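Local coordinates for heavy-metal chelation domain-containing protein (Pyrococcus horikoshii, PDB 3NPG) that is of unknown function but may bind or chelate heavy metals, at residues R57-I71 against N78-V92. Sequence-based numbering, arbitrary orientation.
Sequences RYTNSIEEPSLLEFI and NIIERTLGVAAINAV
The first residues of the loop 57-66 pack on the N-terminal end of the long helix 79-96, in the N-terminal half of the chain, and the short helix 67-72 that follows crosses it further along. The polar end of the contact centres on E81. Its extended chain carries OE2 to S61, where the backbone N donates an almost straight bond (2.9 Å, 170°) on the anti side and S61 OG bonds to the same oxygen (2.7 Å), both from one face of the carboxylate. The other oxygen, OE1, bonds S76 OG, while K73 NZ reaches S61 OG. With an alanine here, S61 N and OG would probably lose their shared acceptor and S76 OG its bond to OE1, leaving S61 less firmly tied to the helix. N60 OD1 closes an Asx turn on I62 N, while its ND2, bonded to L232 O of the second subunit, also packs against L84 CD1. At the helix start, the N-cap residue N78 turns ND2 to T59 O (2.9 Å), meeting it from above the carbonyl plane; I80 CD1 lies close to R57 O (3.4 Å). The other end is apolar. A88 CB sits at the edge of the F70 ring and touches F70 CB (3.7 Å), with I71 CG1 also against it. With chi1 at -56°, I71 CG2 stands anti to the backbone N and meets I89 CG1 (3.7 Å), and V92 CG2 meets both L67 CD2 and I71 CD1. The axes of 67-71 and 79-92 approach to 8.1 Å and cross at -123°, an apolar helix-helix crossing packed on the three-stranded antiparallel sheet through L67 on V37, F70 on L23 and the edge-to-face rings of F70 and F26.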
ATOM      1  N   ARG A  57       9.179  -3.588  10.751  1.00 36.54           N
ATOM      2  CA  ARG A  57       9.387  -4.655  11.733  1.00 36.67           C
ATOM      3  C   ARG A  57       8.800  -4.227  13.079  1.00 39.93           C
ATOM      4  O   ARG A  57       8.865  -3.042  13.432  1.00 38.46           O
ATOM      5  CB  ARG A  57      10.895  -4.946  11.899  1.00 37.21           C
ATOM      6  CG  ARG A  57      11.577  -5.463  10.634  1.00 49.10           C
ATOM      7  CD  ARG A  57      13.074  -5.172  10.629  1.00 56.27           C
ATOM      8  NE  ARG A  57      13.361  -3.734  10.522  1.00 55.33           N
ATOM      9  CZ  ARG A  57      13.477  -3.082   9.368  1.00 63.97           C
ATOM     10  NH1 ARG A  57      13.312  -3.721   8.216  1.00 49.05           N
ATOM     11  NH2 ARG A  57      13.742  -1.782   9.359  1.00 49.50           N
ATOM     12  N   TYR A  58       8.267  -5.189  13.854  1.00 36.79           N
ATOM     13  CA  TYR A  58       7.751  -4.898  15.190  1.00 35.75           C
ATOM     14  C   TYR A  58       8.780  -5.241  16.251  1.00 40.00           C
ATOM     15  O   TYR A  58       8.690  -6.287  16.903  1.00 40.79           O
ATOM     16  CB  TYR A  58       6.397  -5.591  15.440  1.00 36.85           C
ATOM     17  CG  TYR A  58       5.255  -4.917  14.711  1.00 38.08           C
ATOM     18  CD1 TYR A  58       4.705  -3.729  15.183  1.00 39.40           C
ATOM     19  CD2 TYR A  58       4.770  -5.427  13.513  1.00 39.42           C
ATOM     20  CE1 TYR A  58       3.691  -3.073  14.487  1.00 39.98           C
ATOM     21  CE2 TYR A  58       3.754  -4.782  12.808  1.00 40.04           C
ATOM     22  CZ  TYR A  58       3.218  -3.604  13.298  1.00 47.35           C
ATOM     23  OH  TYR A  58       2.213  -2.972  12.606  1.00 48.89           O
ATOM     24  N   THR A  59       9.819  -4.391  16.361  1.00 36.02           N
ATOM     25  CA  THR A  59      10.923  -4.574  17.308  1.00 36.03           C
ATOM     26  C   THR A  59      11.150  -3.302  18.129  1.00 37.57           C
ATOM     27  O   THR A  59      10.832  -2.205  17.662  1.00 36.14           O
ATOM     28  CB  THR A  59      12.208  -4.981  16.558  1.00 48.63           C
ATOM     29  OG1 THR A  59      12.480  -4.014  15.544  1.00 48.92           O
ATOM     30  CG2 THR A  59      12.109  -6.379  15.935  1.00 49.44           C
ATOM     31  N   ASN A  60      11.704  -3.444  19.354  1.00 33.39           N
ATOM     32  CA  ASN A  60      12.017  -2.301  20.216  1.00 31.85           C
ATOM     33  C   ASN A  60      13.231  -2.615  21.105  1.00 35.55           C
ATOM     34  O   ASN A  60      13.225  -3.611  21.836  1.00 35.56           O
ATOM     35  CB  ASN A  60      10.797  -1.903  21.067  1.00 29.61           C
ATOM     36  CG  ASN A  60      10.801  -0.453  21.508  1.00 45.60           C
ATOM     37  OD1 ASN A  60      11.807   0.081  21.976  1.00 36.22           O
ATOM     38  ND2 ASN A  60       9.657   0.203  21.402  1.00 39.05           N
ATOM     39  N   SER A  61      14.287  -1.780  21.013  1.00 31.92           N
ATOM     40  CA  SER A  61      15.519  -1.971  21.787  1.00 32.44           C
ATOM     41  C   SER A  61      15.339  -1.607  23.271  1.00 35.90           C
ATOM     42  O   SER A  61      16.155  -2.014  24.105  1.00 36.65           O
ATOM     43  CB  SER A  61      16.665  -1.170  21.182  1.00 36.36           C
ATOM     44  OG  SER A  61      16.356   0.214  21.145  1.00 47.38           O
ATOM     45  N   ILE A  62      14.267  -0.841  23.604  1.00 30.40           N
ATOM     46  CA  ILE A  62      13.971  -0.449  24.986  1.00 29.36           C
ATOM     47  C   ILE A  62      13.600  -1.679  25.837  1.00 35.10           C
ATOM     48  O   ILE A  62      12.618  -2.368  25.542  1.00 34.84           O
ATOM     49  CB  ILE A  62      12.877   0.665  25.041  1.00 30.53           C
ATOM     50  CG1 ILE A  62      13.375   1.953  24.348  1.00 30.53           C
ATOM     51  CG2 ILE A  62      12.452   0.949  26.483  1.00 30.31           C
ATOM     52  CD1 ILE A  62      12.265   2.909  23.885  1.00 35.69           C
ATOM     53  N   GLU A  63      14.422  -1.980  26.851  1.00 33.01           N
ATOM     54  CA  GLU A  63      14.178  -3.103  27.751  1.00 34.00           C
ATOM     55  C   GLU A  63      13.487  -2.622  29.021  1.00 38.74           C
ATOM     56  O   GLU A  63      12.467  -3.188  29.420  1.00 38.19           O
ATOM     57  CB  GLU A  63      15.493  -3.833  28.085  1.00 36.47           C
ATOM     58  CG  GLU A  63      16.177  -4.462  26.875  1.00 47.92           C
ATOM     59  CD  GLU A  63      15.373  -5.530  26.153  1.00 67.71           C
ATOM     60  OE1 GLU A  63      14.719  -6.351  26.836  1.00 56.69           O
ATOM     61  OE2 GLU A  63      15.431  -5.568  24.902  1.00 62.64           O
ATOM     62  N   GLU A  64      14.022  -1.549  29.642  1.00 36.62           N
ATOM     63  CA  GLU A  64      13.420  -0.945  30.833  1.00 36.71           C
ATOM     64  C   GLU A  64      12.804   0.407  30.474  1.00 40.21           C
ATOM     65  O   GLU A  64      13.528   1.385  30.248  1.00 40.41           O
ATOM     66  CB  GLU A  64      14.454  -0.794  31.970  1.00 38.89           C
ATOM     67  CG  GLU A  64      14.835  -2.110  32.639  1.00 54.69           C
ATOM     68  CD  GLU A  64      13.730  -2.789  33.432  1.00 80.36           C
ATOM     69  OE1 GLU A  64      12.823  -2.079  33.930  1.00 71.68           O
ATOM     70  OE2 GLU A  64      13.801  -4.028  33.602  1.00 77.50           O
ATOM     71  N   PRO A  65      11.459   0.471  30.343  1.00 35.90           N
ATOM     72  CA  PRO A  65      10.831   1.728  29.920  1.00 34.59           C
ATOM     73  C   PRO A  65      10.906   2.826  30.973  1.00 37.73           C
ATOM     74  O   PRO A  65      10.628   2.586  32.151  1.00 37.62           O
ATOM     75  CB  PRO A  65       9.378   1.322  29.628  1.00 36.12           C
ATOM     76  CG  PRO A  65       9.383  -0.180  29.582  1.00 41.40           C
ATOM     77  CD  PRO A  65      10.462  -0.603  30.496  1.00 37.82           C
ATOM     78  N   SER A  66      11.319   4.027  30.547  1.00 33.16           N
ATOM     79  CA  SER A  66      11.373   5.221  31.389  1.00 32.23           C
ATOM     80  C   SER A  66      11.170   6.450  30.514  1.00 33.60           C
ATOM     81  O   SER A  66      11.266   6.351  29.289  1.00 32.67           O
ATOM     82  CB  SER A  66      12.708   5.307  32.124  1.00 36.34           C
ATOM     83  OG  SER A  66      13.748   5.767  31.275  1.00 43.18           O
ATOM     84  N   LEU A  67      10.872   7.598  31.126  1.00 29.17           N
ATOM     85  CA  LEU A  67      10.634   8.829  30.377  1.00 28.20           C
ATOM     86  C   LEU A  67      11.896   9.291  29.619  1.00 33.58           C
ATOM     87  O   LEU A  67      11.810   9.615  28.436  1.00 32.67           O
ATOM     88  CB  LEU A  67      10.113   9.931  31.314  1.00 27.90           C
ATOM     89  CG  LEU A  67       9.669  11.237  30.661  1.00 31.62           C
ATOM     90  CD1 LEU A  67       8.678  10.987  29.527  1.00 31.60           C
ATOM     91  CD2 LEU A  67       9.064  12.150  31.672  1.00 32.91           C
ATOM     92  N   LEU A  68      13.072   9.252  30.281  1.00 31.45           N
ATOM     93  CA  LEU A  68      14.339   9.657  29.653  1.00 31.32           C
ATOM     94  C   LEU A  68      14.767   8.689  28.539  1.00 34.11           C
ATOM     95  O   LEU A  68      15.313   9.128  27.527  1.00 33.51           O
ATOM     96  CB  LEU A  68      15.450   9.800  30.711  1.00 32.30           C
ATOM     97  CG  LEU A  68      15.289  10.972  31.696  1.00 37.12           C
ATOM     98  CD1 LEU A  68      16.220  10.822  32.876  1.00 38.25           C
ATOM     99  CD2 LEU A  68      15.513  12.309  31.001  1.00 39.09           C
ATOM    100  N   GLU A  69      14.493   7.370  28.717  1.00 30.81           N
ATOM    101  CA  GLU A  69      14.808   6.337  27.714  1.00 30.12           C
ATOM    102  C   GLU A  69      13.957   6.538  26.456  1.00 31.48           C
ATOM    103  O   GLU A  69      14.478   6.454  25.341  1.00 31.06           O
ATOM    104  CB  GLU A  69      14.584   4.923  28.302  1.00 32.02           C
ATOM    105  CG  GLU A  69      14.952   3.777  27.362  1.00 43.83           C
ATOM    106  CD  GLU A  69      16.437   3.486  27.231  1.00 62.97           C
ATOM    107  OE1 GLU A  69      17.184   3.736  28.205  1.00 68.65           O
ATOM    108  OE2 GLU A  69      16.840   2.933  26.182  1.00 46.58           O
ATOM    109  N   PHE A  70      12.651   6.847  26.639  1.00 26.20           N
ATOM    110  CA  PHE A  70      11.732   7.102  25.525  1.00 24.53           C
ATOM    111  C   PHE A  70      12.175   8.307  24.716  1.00 27.98           C
ATOM    112  O   PHE A  70      12.316   8.202  23.498  1.00 27.70           O
ATOM    113  CB  PHE A  70      10.287   7.301  26.035  1.00 25.68           C
ATOM    114  CG  PHE A  70       9.524   6.030  26.367  1.00 27.30           C
ATOM    115  CD1 PHE A  70      10.084   4.777  26.135  1.00 30.65           C
ATOM    116  CD2 PHE A  70       8.232   6.089  26.876  1.00 29.10           C
ATOM    117  CE1 PHE A  70       9.380   3.612  26.435  1.00 31.72           C
ATOM    118  CE2 PHE A  70       7.527   4.922  27.173  1.00 32.14           C
ATOM    119  CZ  PHE A  70       8.105   3.690  26.952  1.00 30.63           C
ATOM    120  N   ILE A  71      12.460   9.448  25.401  1.00 24.68           N
ATOM    121  CA  ILE A  71      12.883  10.701  24.748  1.00 24.26           C
ATOM    122  C   ILE A  71      14.212  10.541  23.994  1.00 27.67           C
ATOM    123  O   ILE A  71      14.366  11.099  22.910  1.00 26.17           O
ATOM    124  CB  ILE A  71      12.914  11.899  25.761  1.00 27.51           C
ATOM    125  CG1 ILE A  71      11.541  12.074  26.458  1.00 27.27           C
ATOM    126  CG2 ILE A  71      13.345  13.203  25.065  1.00 28.32           C
ATOM    127  CD1 ILE A  71      11.563  12.973  27.689  1.00 30.23           C
ATOM    128  N   ASN A  78      14.243   3.418  14.060  1.00 27.86           N
ATOM    129  CA  ASN A  78      13.047   2.615  14.296  1.00 27.28           C
ATOM    130  C   ASN A  78      11.854   3.536  14.544  1.00 30.79           C
ATOM    131  O   ASN A  78      11.857   4.304  15.512  1.00 30.78           O
ATOM    132  CB  ASN A  78      13.273   1.688  15.507  1.00 27.08           C
ATOM    133  CG  ASN A  78      12.237   0.607  15.685  1.00 38.46           C
ATOM    134  OD1 ASN A  78      11.037   0.797  15.436  1.00 31.46           O
ATOM    135  ND2 ASN A  78      12.667  -0.522  16.219  1.00 25.32           N
ATOM    136  N   ILE A  79      10.842   3.482  13.653  1.00 26.78           N
ATOM    137  CA  ILE A  79       9.638   4.324  13.757  1.00 25.82           C
ATOM    138  C   ILE A  79       8.876   4.114  15.099  1.00 28.69           C
ATOM    139  O   ILE A  79       8.374   5.087  15.677  1.00 27.82           O
ATOM    140  CB  ILE A  79       8.712   4.165  12.494  1.00 29.06           C
ATOM    141  CG1 ILE A  79       7.465   5.092  12.572  1.00 29.12           C
ATOM    142  CG2 ILE A  79       8.314   2.695  12.263  1.00 30.36           C
ATOM    143  CD1 ILE A  79       7.766   6.575  12.458  1.00 34.64           C
ATOM    144  N   ILE A  80       8.849   2.855  15.615  1.00 24.41           N
ATOM    145  CA  ILE A  80       8.204   2.537  16.898  1.00 23.15           C
ATOM    146  C   ILE A  80       8.885   3.303  18.040  1.00 25.07           C
ATOM    147  O   ILE A  80       8.200   3.908  18.875  1.00 25.27           O
ATOM    148  CB  ILE A  80       8.181   1.000  17.163  1.00 26.78           C
ATOM    149  CG1 ILE A  80       7.543   0.238  15.977  1.00 27.02           C
ATOM    150  CG2 ILE A  80       7.462   0.683  18.483  1.00 28.37           C
ATOM    151  CD1 ILE A  80       7.681  -1.255  16.046  1.00 32.00           C
ATOM    152  N   GLU A  81      10.235   3.327  18.041  1.00 19.69           N
ATOM    153  CA  GLU A  81      11.018   4.047  19.043  1.00 18.67           C
ATOM    154  C   GLU A  81      10.856   5.574  18.898  1.00 23.20           C
ATOM    155  O   GLU A  81      10.812   6.277  19.906  1.00 22.97           O
ATOM    156  CB  GLU A  81      12.493   3.645  18.969  1.00 20.06           C
ATOM    157  CG  GLU A  81      12.752   2.205  19.381  1.00 25.33           C
ATOM    158  CD  GLU A  81      14.185   1.734  19.202  1.00 36.81           C
ATOM    159  OE1 GLU A  81      15.073   2.587  18.965  1.00 26.49           O
ATOM    160  OE2 GLU A  81      14.421   0.507  19.303  1.00 20.24           O
ATOM    161  N   ARG A  82      10.750   6.081  17.636  1.00 20.39           N
ATOM    162  CA  ARG A  82      10.534   7.514  17.365  1.00 20.30           C
ATOM    163  C   ARG A  82       9.168   7.965  17.865  1.00 24.89           C
ATOM    164  O   ARG A  82       9.066   9.003  18.527  1.00 24.59           O
ATOM    165  CB  ARG A  82      10.640   7.815  15.862  1.00 21.32           C
ATOM    166  CG  ARG A  82      12.047   7.999  15.362  1.00 29.65           C
ATOM    167  CD  ARG A  82      12.103   8.923  14.145  1.00 25.72           C
ATOM    168  NE  ARG A  82      11.280   8.441  13.026  1.00 24.45           N
ATOM    169  CZ  ARG A  82      11.683   7.528  12.141  1.00 41.01           C
ATOM    170  NH1 ARG A  82      12.873   6.954  12.265  1.00 28.27           N
ATOM    171  NH2 ARG A  82      10.885   7.162  11.146  1.00 29.15           N
ATOM    172  N   THR A  83       8.095   7.222  17.485  1.00 21.57           N
ATOM    173  CA  THR A  83       6.717   7.561  17.861  1.00 21.15           C
ATOM    174  C   THR A  83       6.545   7.598  19.388  1.00 25.21           C
ATOM    175  O   THR A  83       5.986   8.562  19.913  1.00 23.96           O
ATOM    176  CB  THR A  83       5.718   6.625  17.164  1.00 28.02           C
ATOM    177  OG1 THR A  83       6.095   6.480  15.789  1.00 27.45           O
ATOM    178  CG2 THR A  83       4.290   7.133  17.257  1.00 26.28           C
ATOM    179  N   LEU A  84       7.104   6.589  20.107  1.00 23.16           N
ATOM    180  CA  LEU A  84       7.067   6.556  21.581  1.00 23.18           C
ATOM    181  C   LEU A  84       7.882   7.719  22.182  1.00 27.77           C
ATOM    182  O   LEU A  84       7.503   8.268  23.222  1.00 27.50           O
ATOM    183  CB  LEU A  84       7.588   5.207  22.110  1.00 23.40           C
ATOM    184  CG  LEU A  84       6.584   4.045  22.095  1.00 27.71           C
ATOM    185  CD1 LEU A  84       7.299   2.704  22.110  1.00 28.16           C
ATOM    186  CD2 LEU A  84       5.609   4.140  23.267  1.00 29.15           C
ATOM    187  N   GLY A  85       8.970   8.098  21.493  1.00 23.54           N
ATOM    188  CA  GLY A  85       9.821   9.214  21.896  1.00 22.61           C
ATOM    189  C   GLY A  85       9.153  10.567  21.727  1.00 24.89           C
ATOM    190  O   GLY A  85       9.206  11.402  22.631  1.00 24.28           O
ATOM    191  N   VAL A  86       8.514  10.787  20.562  1.00 20.56           N
ATOM    192  CA  VAL A  86       7.768  12.024  20.282  1.00 19.54           C
ATOM    193  C   VAL A  86       6.554  12.151  21.228  1.00 22.66           C
ATOM    194  O   VAL A  86       6.315  13.229  21.773  1.00 21.71           O
ATOM    195  CB  VAL A  86       7.360  12.118  18.786  1.00 23.10           C
ATOM    196  CG1 VAL A  86       6.397  13.275  18.545  1.00 22.52           C
ATOM    197  CG2 VAL A  86       8.592  12.244  17.892  1.00 23.13           C
ATOM    198  N   ALA A  87       5.835  11.026  21.482  1.00 19.73           N
ATOM    199  CA  ALA A  87       4.709  11.007  22.432  1.00 19.60           C
ATOM    200  C   ALA A  87       5.183  11.373  23.840  1.00 24.17           C
ATOM    201  O   ALA A  87       4.472  12.062  24.567  1.00 23.60           O
ATOM    202  CB  ALA A  87       4.047   9.638  22.440  1.00 20.33           C
ATOM    203  N   ALA A  88       6.416  10.954  24.201  1.00 22.43           N
ATOM    204  CA  ALA A  88       7.025  11.277  25.495  1.00 22.57           C
ATOM    205  C   ALA A  88       7.449  12.747  25.556  1.00 26.58           C
ATOM    206  O   ALA A  88       7.288  13.381  26.597  1.00 27.52           O
ATOM    207  CB  ALA A  88       8.219  10.375  25.753  1.00 23.60           C
ATOM    208  N   ILE A  89       7.993  13.294  24.434  1.00 22.56           N
ATOM    209  CA  ILE A  89       8.361  14.722  24.351  1.00 22.76           C
ATOM    210  C   ILE A  89       7.100  15.579  24.511  1.00 25.45           C
ATOM    211  O   ILE A  89       7.113  16.566  25.247  1.00 25.89           O
ATOM    212  CB  ILE A  89       9.117  15.044  23.015  1.00 26.34           C
ATOM    213  CG1 ILE A  89      10.492  14.357  22.976  1.00 26.99           C
ATOM    214  CG2 ILE A  89       9.256  16.572  22.805  1.00 28.11           C
ATOM    215  CD1 ILE A  89      11.169  14.391  21.628  1.00 32.78           C
ATOM    216  N   ASN A  90       5.991  15.156  23.867  1.00 20.10           N
ATOM    217  CA  ASN A  90       4.703  15.833  23.968  1.00 19.39           C
ATOM    218  C   ASN A  90       4.130  15.734  25.384  1.00 24.11           C
ATOM    219  O   ASN A  90       3.534  16.693  25.867  1.00 24.31           O
ATOM    220  CB  ASN A  90       3.719  15.266  22.949  1.00 17.44           C
ATOM    221  CG  ASN A  90       4.096  15.561  21.516  1.00 29.43           C
ATOM    222  OD1 ASN A  90       4.835  16.505  21.217  1.00 23.16           O
ATOM    223  ND2 ASN A  90       3.570  14.778  20.594  1.00 18.55           N
ATOM    224  N   ALA A  91       4.332  14.577  26.059  1.00 20.78           N
ATOM    225  CA  ALA A  91       3.873  14.375  27.436  1.00 20.67           C
ATOM    226  C   ALA A  91       4.531  15.378  28.373  1.00 25.25           C
ATOM    227  O   ALA A  91       3.837  16.056  29.137  1.00 25.18           O
ATOM    228  CB  ALA A  91       4.181  12.957  27.884  1.00 21.39           C
ATOM    229  N   VAL A  92       5.879  15.524  28.265  1.00 21.96           N
ATOM    230  CA  VAL A  92       6.657  16.485  29.060  1.00 21.80           C
ATOM    231  C   VAL A  92       6.210  17.919  28.725  1.00 25.37           C
ATOM    232  O   VAL A  92       6.038  18.741  29.626  1.00 26.05           O
ATOM    233  CB  VAL A  92       8.190  16.290  28.833  1.00 25.51           C
ATOM    234  CG1 VAL A  92       8.997  17.389  29.519  1.00 25.81           C
ATOM    235  CG2 VAL A  92       8.640  14.912  29.307  1.00 25.40           C
TER